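Local atomic coordinates of penicillin-binding protein 2 (Pbp2) (Helicobacter pylori, PDB entry 5LP5), a protein that probably acts in the periplasm as a peptidoglycan transpeptidase of cell-wall synthesis, binds penicillin, and forms a complex with the cell-shape protein MreC. Residues N42-I56 with N196-V210. Residues are numbered along the deposited sequence; the frame is centred on the assembly and turned at random.
Sequences NMTKKEFLVPTRGNI and NKLLQGKVGYKIMRV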
# COMPACT_ATOMS: atom_id res chain seq x y z
N ASN A 42 -1.68 3.66 -39.00
CA ASN A 42 -0.69 3.86 -37.90
C ASN A 42 -0.47 2.59 -37.07
O ASN A 42 -0.21 1.53 -37.62
CB ASN A 42 -1.05 5.05 -37.00
CG ASN A 42 -0.42 6.35 -37.46
OD1 ASN A 42 0.48 6.36 -38.30
ND2 ASN A 42 -0.88 7.44 -36.87
N MET A 43 -0.56 2.73 -35.74
CA MET A 43 -0.44 1.62 -34.82
C MET A 43 -0.94 2.01 -33.42
O MET A 43 -1.01 3.19 -33.09
CB MET A 43 1.01 1.16 -34.74
CG MET A 43 1.96 2.19 -34.13
SD MET A 43 3.62 1.55 -33.79
CE MET A 43 3.34 0.04 -32.85
N THR A 44 -1.23 1.01 -32.60
CA THR A 44 -1.82 1.20 -31.27
C THR A 44 -0.89 0.78 -30.14
O THR A 44 0.22 0.30 -30.39
CB THR A 44 -3.12 0.39 -31.14
OG1 THR A 44 -2.81 -1.01 -30.99
CG2 THR A 44 -4.02 0.59 -32.38
N LYS A 45 -1.34 0.96 -28.91
CA LYS A 45 -0.49 0.76 -27.72
C LYS A 45 -1.34 0.41 -26.49
O LYS A 45 -2.35 1.04 -26.23
CB LYS A 45 0.29 2.05 -27.45
CG LYS A 45 1.22 1.99 -26.25
CD LYS A 45 1.64 3.39 -25.81
CE LYS A 45 1.94 3.42 -24.32
NZ LYS A 45 1.59 4.74 -23.74
N LYS A 46 -0.90 -0.59 -25.73
CA LYS A 46 -1.65 -1.12 -24.57
C LYS A 46 -1.00 -0.74 -23.24
O LYS A 46 0.20 -0.56 -23.14
CB LYS A 46 -1.72 -2.64 -24.67
CG LYS A 46 -2.72 -3.30 -23.74
CD LYS A 46 -2.97 -4.75 -24.15
CE LYS A 46 -4.16 -5.37 -23.41
NZ LYS A 46 -4.26 -6.85 -23.51
N GLU A 47 -1.82 -0.62 -22.22
CA GLU A 47 -1.34 -0.21 -20.91
C GLU A 47 -2.25 -0.82 -19.87
O GLU A 47 -3.45 -0.54 -19.86
CB GLU A 47 -1.36 1.31 -20.80
CG GLU A 47 -0.55 1.86 -19.63
CD GLU A 47 0.07 3.21 -19.97
OE1 GLU A 47 -0.46 3.92 -20.86
OE2 GLU A 47 1.11 3.55 -19.34
N PHE A 48 -1.68 -1.66 -19.00
CA PHE A 48 -2.49 -2.31 -17.98
C PHE A 48 -2.74 -1.37 -16.80
O PHE A 48 -1.91 -0.55 -16.46
CB PHE A 48 -1.81 -3.58 -17.49
CG PHE A 48 -1.74 -4.66 -18.51
CD1 PHE A 48 -2.85 -5.41 -18.83
CD2 PHE A 48 -0.55 -4.92 -19.16
CE1 PHE A 48 -2.78 -6.40 -19.78
CE2 PHE A 48 -0.47 -5.92 -20.10
CZ PHE A 48 -1.59 -6.66 -20.42
N LEU A 49 -3.90 -1.54 -16.18
CA LEU A 49 -4.30 -0.73 -15.04
C LEU A 49 -4.41 -1.69 -13.88
O LEU A 49 -5.37 -2.46 -13.80
CB LEU A 49 -5.66 -0.05 -15.29
CG LEU A 49 -5.82 0.77 -16.57
CD1 LEU A 49 -7.30 0.82 -16.96
CD2 LEU A 49 -5.24 2.18 -16.43
N VAL A 50 -3.42 -1.64 -13.01
CA VAL A 50 -3.21 -2.67 -11.98
C VAL A 50 -3.64 -2.17 -10.62
O VAL A 50 -2.98 -1.31 -10.06
CB VAL A 50 -1.72 -3.06 -11.89
CG1 VAL A 50 -1.55 -4.26 -10.97
CG2 VAL A 50 -1.11 -3.32 -13.26
N PRO A 51 -4.70 -2.74 -10.04
CA PRO A 51 -5.22 -2.16 -8.80
C PRO A 51 -4.35 -2.44 -7.60
O PRO A 51 -3.64 -3.42 -7.59
CB PRO A 51 -6.58 -2.84 -8.63
CG PRO A 51 -6.44 -4.15 -9.34
CD PRO A 51 -5.46 -3.93 -10.46
N THR A 52 -4.40 -1.56 -6.61
CA THR A 52 -3.57 -1.66 -5.41
C THR A 52 -4.11 -2.79 -4.57
O THR A 52 -5.33 -2.95 -4.46
CB THR A 52 -3.56 -0.31 -4.62
OG1 THR A 52 -2.49 -0.31 -3.66
CG2 THR A 52 -4.89 -0.05 -3.91
N ARG A 53 -3.23 -3.59 -3.99
CA ARG A 53 -3.69 -4.76 -3.22
C ARG A 53 -4.54 -4.35 -2.04
O ARG A 53 -4.17 -3.44 -1.31
CB ARG A 53 -2.54 -5.64 -2.73
CG ARG A 53 -3.01 -6.90 -2.03
CD ARG A 53 -1.84 -7.81 -1.66
NE ARG A 53 -2.31 -8.95 -0.86
CZ ARG A 53 -2.57 -10.16 -1.34
NH1 ARG A 53 -2.39 -10.45 -2.63
NH2 ARG A 53 -3.01 -11.10 -0.52
N GLY A 54 -5.67 -5.04 -1.87
CA GLY A 54 -6.70 -4.66 -0.89
C GLY A 54 -6.24 -4.65 0.57
O GLY A 54 -5.37 -5.42 0.97
N ASN A 55 -6.85 -3.76 1.36
CA ASN A 55 -6.53 -3.66 2.78
C ASN A 55 -7.22 -4.76 3.57
O ASN A 55 -8.33 -5.17 3.22
CB ASN A 55 -7.01 -2.33 3.36
CG ASN A 55 -6.17 -1.16 2.90
OD1 ASN A 55 -5.03 -1.30 2.47
ND2 ASN A 55 -6.75 0.03 3.00
N ILE A 56 -6.57 -5.19 4.64
CA ILE A 56 -7.19 -6.12 5.58
C ILE A 56 -7.56 -5.39 6.87
O ILE A 56 -6.71 -4.75 7.51
CB ILE A 56 -6.30 -7.36 5.89
CG1 ILE A 56 -6.06 -8.15 4.61
CG2 ILE A 56 -6.96 -8.28 6.91
CD1 ILE A 56 -5.06 -9.28 4.74
N ASN A 196 -6.37 -14.50 -1.71
CA ASN A 196 -5.48 -13.80 -2.64
C ASN A 196 -6.23 -13.18 -3.79
O ASN A 196 -6.05 -12.00 -4.09
CB ASN A 196 -4.44 -14.73 -3.22
CG ASN A 196 -3.31 -13.97 -3.89
OD1 ASN A 196 -2.52 -13.33 -3.21
ND2 ASN A 196 -3.23 -14.04 -5.21
N LYS A 197 -7.05 -13.99 -4.45
CA LYS A 197 -7.84 -13.52 -5.58
C LYS A 197 -8.63 -12.27 -5.26
O LYS A 197 -8.60 -11.32 -6.03
CB LYS A 197 -8.79 -14.61 -6.05
CG LYS A 197 -8.10 -15.74 -6.76
CD LYS A 197 -9.06 -16.50 -7.65
CE LYS A 197 -8.42 -17.75 -8.22
NZ LYS A 197 -8.05 -18.73 -7.14
N LEU A 198 -9.32 -12.29 -4.13
CA LEU A 198 -10.07 -11.11 -3.67
C LEU A 198 -9.15 -9.91 -3.48
O LEU A 198 -9.35 -8.87 -4.09
CB LEU A 198 -10.81 -11.42 -2.36
CG LEU A 198 -11.55 -10.27 -1.68
CD1 LEU A 198 -12.71 -9.86 -2.55
CD2 LEU A 198 -12.06 -10.63 -0.30
N LEU A 199 -8.15 -10.08 -2.63
CA LEU A 199 -7.27 -8.97 -2.21
C LEU A 199 -6.52 -8.33 -3.38
O LEU A 199 -6.31 -7.11 -3.42
CB LEU A 199 -6.27 -9.47 -1.16
CG LEU A 199 -6.94 -9.75 0.20
CD1 LEU A 199 -6.05 -10.64 1.07
CD2 LEU A 199 -7.27 -8.44 0.91
N GLN A 200 -6.15 -9.18 -4.33
CA GLN A 200 -5.39 -8.74 -5.49
C GLN A 200 -6.26 -7.97 -6.46
O GLN A 200 -5.81 -7.01 -7.08
CB GLN A 200 -4.80 -9.95 -6.21
CG GLN A 200 -3.83 -9.57 -7.30
CD GLN A 200 -2.77 -10.62 -7.50
OE1 GLN A 200 -3.05 -11.72 -7.98
NE2 GLN A 200 -1.54 -10.28 -7.09
N GLY A 201 -7.50 -8.39 -6.61
CA GLY A 201 -8.39 -7.77 -7.58
C GLY A 201 -8.13 -8.17 -9.01
O GLY A 201 -7.31 -9.03 -9.27
N LYS A 202 -8.83 -7.53 -9.94
CA LYS A 202 -8.74 -7.85 -11.38
C LYS A 202 -8.06 -6.70 -12.11
O LYS A 202 -8.33 -5.53 -11.82
CB LYS A 202 -10.13 -8.07 -11.99
CG LYS A 202 -11.01 -9.06 -11.23
CD LYS A 202 -12.49 -8.73 -11.39
CE LYS A 202 -13.01 -9.14 -12.76
NZ LYS A 202 -13.03 -10.62 -12.92
N VAL A 203 -7.16 -7.02 -13.04
CA VAL A 203 -6.58 -5.98 -13.87
C VAL A 203 -7.59 -5.45 -14.86
O VAL A 203 -8.54 -6.14 -15.23
CB VAL A 203 -5.37 -6.44 -14.71
CG1 VAL A 203 -4.17 -6.68 -13.82
CG2 VAL A 203 -5.74 -7.64 -15.58
N GLY A 204 -7.36 -4.22 -15.28
CA GLY A 204 -8.05 -3.66 -16.42
C GLY A 204 -6.96 -3.32 -17.39
O GLY A 204 -5.78 -3.56 -17.14
N TYR A 205 -7.35 -2.76 -18.52
CA TYR A 205 -6.39 -2.34 -19.51
C TYR A 205 -6.92 -1.15 -20.29
O TYR A 205 -8.12 -0.85 -20.27
CB TYR A 205 -6.04 -3.50 -20.44
CG TYR A 205 -7.18 -4.05 -21.28
CD1 TYR A 205 -7.49 -3.50 -22.51
CD2 TYR A 205 -7.94 -5.14 -20.86
CE1 TYR A 205 -8.51 -3.98 -23.28
CE2 TYR A 205 -8.96 -5.64 -21.63
CZ TYR A 205 -9.24 -5.06 -22.84
OH TYR A 205 -10.26 -5.56 -23.63
N LYS A 206 -6.01 -0.47 -20.97
CA LYS A 206 -6.39 0.69 -21.74
C LYS A 206 -5.59 0.73 -23.03
O LYS A 206 -4.39 0.82 -22.99
CB LYS A 206 -6.13 1.93 -20.91
CG LYS A 206 -6.23 3.23 -21.65
CD LYS A 206 -6.41 4.34 -20.64
CE LYS A 206 -6.23 5.69 -21.30
NZ LYS A 206 -6.90 6.76 -20.52
N ILE A 207 -6.28 0.62 -24.16
CA ILE A 207 -5.64 0.59 -25.48
C ILE A 207 -5.82 1.94 -26.16
O ILE A 207 -6.92 2.47 -26.22
CB ILE A 207 -6.24 -0.49 -26.38
CG1 ILE A 207 -6.18 -1.86 -25.69
CG2 ILE A 207 -5.50 -0.58 -27.69
CD1 ILE A 207 -6.77 -2.98 -26.51
N MET A 208 -4.73 2.47 -26.71
CA MET A 208 -4.68 3.85 -27.18
C MET A 208 -4.02 3.99 -28.54
O MET A 208 -3.07 3.28 -28.85
CB MET A 208 -3.90 4.70 -26.19
CG MET A 208 -4.49 4.67 -24.80
SD MET A 208 -3.67 5.89 -23.79
CE MET A 208 -2.11 5.07 -23.48
N ARG A 209 -4.52 4.93 -29.33
CA ARG A 209 -3.87 5.33 -30.58
C ARG A 209 -2.63 6.20 -30.27
O ARG A 209 -2.66 7.06 -29.39
CB ARG A 209 -4.85 6.07 -31.50
CG ARG A 209 -4.31 6.34 -32.90
CD ARG A 209 -5.37 6.93 -33.81
NE ARG A 209 -6.45 5.98 -34.03
CZ ARG A 209 -7.64 6.29 -34.51
NH1 ARG A 209 -7.95 7.55 -34.84
NH2 ARG A 209 -8.55 5.34 -34.67
N VAL A 210 -1.54 5.95 -30.99
CA VAL A 210 -0.29 6.68 -30.80
C VAL A 210 0.30 7.10 -32.14
O VAL A 210 -0.01 6.52 -33.19
CB VAL A 210 0.76 5.83 -30.03
CG1 VAL A 210 0.31 5.58 -28.59
CG2 VAL A 210 1.05 4.51 -30.76
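R53 and L199 bury the most surface in this contact, where an extended arm lies against the short helix 196-200. With CG anti to the backbone N (chi1 -176°) and the chain straight as far as NE, the arginine carries its guanidinium past L199, whose CB sits 3.6 Å above one face, offset toward the rim. At the edge of the same group, NH1 donates to N196 OD1 over 2.9 Å, the acceptor lying close to the guanidinium plane although the donor stands well out of the amide plane. NH2 is taken by a salt bridge to E192, and N196 OD1 also receives G187 N, so the guanidinium group has a second hold through NH2, and OD1 accepts two bonds. Next to it the backbones join directly: G54 N donates to L199 O at 2.7 Å in a nearly straight bond; L199 CD2 also meets I56 CG1.

Beyond P51, whose CG packs on K202 O, strands 43-49 and 204-210 pair antiparallel (155° between axes). L49 and G204 exchange two backbone hydrogen bonds, each with an N-H...O angle of 178°. On one face K46 NZ stands 4.8 Å from the Y205 ring centroid, a cation-pi contact over the ring. V210 CG1 packs on K45 CB (3.7 Å) on the other face, beside M208, although V210 is poorly ordered.

Within the range of the PBP dimerisation family, strand 204-210 is the middle of a three-stranded sheet between 43-49 and 216-223. L49 and T52 pack on Y220 of the MreC chain, and helix 190-194 backs I56 and L199.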